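Local structure of xyloglucan-specific endo-beta-1,4-glucanase BoGH5A (Bacteroides ovatus, 3ZMR) at residues E235-M240 and N282-V287. The protein hydrolyses internal beta-1,4-glucosidic linkages of the xyloglucan backbone with retention of configuration, releasing xyloglucan oligosaccharides. Sequence-based numbering, arbitrary orientation.
Sequences ERLEAM and NGFNQV. With EDO (1,2-ethanediol), chain H.
Leu237 reaches across to the 282-287 helix with one methyl, CD2. Its CG stands anti to the backbone N (chi1 -172°), and this sets CD2 against Phe284. There CD2 lies 3.9 Å from Phe284 CB and 3.5 Å from the carbonyl O of Phe284. The two side chains cross at about a right angle. The methyl meets the root of the phenylalanine and approaches its ring only obliquely. The Phe284 side chain also touches Leu233 and Asp234, one turn earlier on the helix of Leu237, and Leu222.

Val287 faces the other helix with CG1. This methyl sits 4.0 Å from both Glu238 N and Glu238 CB, and 4.4 Å from Leu237 CD2. Glu238 thus offers its backbone and the base of its side chain. Its chain is extended beyond CG, and OE2 of the carboxylate is hydrogen-bonded to Tyr99 OH. No hydrogen bond joins the two segments.

Arg236 serves another side of helix 227-248. Its NH1 donates to O2 of an ethanediol, probably from the crystallisation liquor, at 2.9 Å and 145°. NH2 bonds Ser178 OG, and the guanidinium makes a cation-pi contact with Trp221. With alanine in place of Arg236, Ser178 OG would probably lose this donor and Trp221 its cationic partner.

The segment axes come within 9.8 Å and cross at -30°, with the two segments running in roughly the same direction. Such near-parallel packing of successive outer helices, 227-248 and 275-293, is characteristic of the (beta/alpha)8 TIM barrel of glycoside hydrolase family 5.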
loop_
_atom_site.group_PDB
_atom_site.type_symbol
_atom_site.label_atom_id
_atom_site.label_comp_id
_atom_site.label_asym_id
_atom_site.label_seq_id
_atom_site.Cartn_x
_atom_site.Cartn_y
_atom_site.Cartn_z
ATOM N N GLU A 235 4.722 14.917 -8.091
ATOM C CA GLU A 235 3.930 15.639 -9.085
ATOM C C GLU A 235 3.307 14.667 -10.081
ATOM O O GLU A 235 2.116 14.764 -10.419
ATOM C CB GLU A 235 4.807 16.635 -9.806
ATOM C CG GLU A 235 4.185 17.315 -11.006
ATOM C CD GLU A 235 5.144 18.285 -11.636
ATOM O OE1 GLU A 235 5.198 19.445 -11.182
ATOM O OE2 GLU A 235 5.865 17.844 -12.541
ATOM N N ARG A 236 4.104 13.694 -10.539
ATOM C CA ARG A 236 3.611 12.708 -11.495
ATOM C C ARG A 236 2.542 11.794 -10.890
ATOM O O ARG A 236 1.529 11.528 -11.524
ATOM C CB ARG A 236 4.773 11.889 -12.043
ATOM C CG ARG A 236 4.353 10.804 -13.004
ATOM C CD ARG A 236 5.546 10.179 -13.668
ATOM N NE ARG A 236 5.180 9.103 -14.559
ATOM C CZ ARG A 236 6.061 8.476 -15.338
ATOM N NH1 ARG A 236 7.331 8.848 -15.331
ATOM N NH2 ARG A 236 5.682 7.479 -16.117
ATOM N N LEU A 237 2.804 11.293 -9.688
ATOM C CA LEU A 237 1.865 10.388 -9.016
ATOM C C LEU A 237 0.513 11.105 -8.831
ATOM O O LEU A 237 -0.568 10.527 -9.103
ATOM C CB LEU A 237 2.478 9.939 -7.711
ATOM C CG LEU A 237 1.676 8.828 -7.008
ATOM C CD1 LEU A 237 1.598 7.536 -7.799
ATOM C CD2 LEU A 237 2.264 8.593 -5.619
ATOM N N GLU A 238 0.560 12.369 -8.416
ATOM C CA GLU A 238 -0.661 13.173 -8.301
ATOM C C GLU A 238 -1.382 13.333 -9.635
ATOM O O GLU A 238 -2.599 13.181 -9.739
ATOM C CB GLU A 238 -0.346 14.565 -7.710
ATOM C CG GLU A 238 -1.573 15.464 -7.660
ATOM C CD GLU A 238 -1.331 16.841 -7.063
ATOM O OE1 GLU A 238 -0.192 17.315 -7.068
ATOM O OE2 GLU A 238 -2.313 17.445 -6.584
ATOM N N ALA A 239 -0.623 13.681 -10.682
ATOM C CA ALA A 239 -1.233 13.958 -11.986
ATOM C C ALA A 239 -1.947 12.727 -12.521
ATOM O O ALA A 239 -3.035 12.819 -13.091
ATOM C CB ALA A 239 -0.198 14.437 -12.983
ATOM N N MET A 240 -1.345 11.564 -12.290
ATOM C CA MET A 240 -1.908 10.309 -12.755
ATOM C C MET A 240 -3.124 9.934 -11.930
ATOM O O MET A 240 -4.215 9.666 -12.472
ATOM C CB MET A 240 -0.845 9.196 -12.741
ATOM C CG MET A 240 0.297 9.444 -13.738
ATOM S SD MET A 240 1.540 8.150 -13.670
ATOM C CE MET A 240 0.680 6.813 -14.476
ATOM N N ASN A 282 6.814 6.693 2.250
ATOM C CA ASN A 282 5.604 7.005 3.011
ATOM C C ASN A 282 4.918 8.264 2.450
ATOM O O ASN A 282 3.688 8.309 2.327
ATOM C CB ASN A 282 5.919 7.165 4.489
ATOM C CG ASN A 282 5.998 5.845 5.254
ATOM O OD1 ASN A 282 5.079 5.020 5.205
ATOM N ND2 ASN A 282 7.068 5.683 6.020
ATOM N N GLY A 283 5.728 9.215 1.974
ATOM C CA GLY A 283 5.217 10.394 1.327
ATOM C C GLY A 283 4.379 10.120 0.077
ATOM O O GLY A 283 3.393 10.803 -0.179
ATOM N N PHE A 284 4.794 9.147 -0.730
ATOM C CA PHE A 284 4.012 8.744 -1.927
ATOM C C PHE A 284 2.602 8.303 -1.519
ATOM O O PHE A 284 1.614 8.607 -2.196
ATOM C CB PHE A 284 4.696 7.612 -2.711
ATOM C CG PHE A 284 6.059 7.979 -3.321
ATOM C CD1 PHE A 284 6.383 9.274 -3.699
ATOM C CD2 PHE A 284 7.023 6.999 -3.503
ATOM C CE1 PHE A 284 7.644 9.572 -4.245
ATOM C CE2 PHE A 284 8.254 7.263 -4.072
ATOM C CZ PHE A 284 8.577 8.555 -4.442
ATOM N N ASN A 285 2.518 7.521 -0.444
ATOM C CA ASN A 285 1.216 7.096 0.079
ATOM C C ASN A 285 0.347 8.292 0.435
ATOM O O ASN A 285 -0.831 8.335 0.117
ATOM C CB ASN A 285 1.345 6.171 1.291
ATOM C CG ASN A 285 1.909 4.804 0.957
ATOM O OD1 ASN A 285 1.838 4.328 -0.168
ATOM N ND2 ASN A 285 2.458 4.157 1.973
ATOM N N GLN A 286 0.952 9.285 1.061
ATOM C CA GLN A 286 0.245 10.517 1.408
ATOM C C GLN A 286 -0.225 11.310 0.171
ATOM O O GLN A 286 -1.363 11.801 0.147
ATOM C CB GLN A 286 1.095 11.403 2.330
ATOM C CG GLN A 286 0.277 12.591 2.849
ATOM C CD GLN A 286 -0.744 12.171 3.884
ATOM O OE1 GLN A 286 -0.382 11.748 4.983
ATOM N NE2 GLN A 286 -2.022 12.245 3.520
ATOM N N VAL A 287 0.634 11.425 -0.834
ATOM C CA VAL A 287 0.266 12.063 -2.087
ATOM C C VAL A 287 -0.984 11.398 -2.682
ATOM O O VAL A 287 -1.925 12.056 -3.129
ATOM C CB VAL A 287 1.409 12.062 -3.117
ATOM C CG1 VAL A 287 0.930 12.576 -4.471
ATOM C CG2 VAL A 287 2.565 12.926 -2.616
HETATM C C1 EDO H . 9.519 12.257 -14.530
HETATM O O1 EDO H . 10.857 11.805 -14.775
HETATM C C2 EDO H . 9.017 11.644 -13.236
HETATM O O2 EDO H . 9.025 10.220 -13.369
#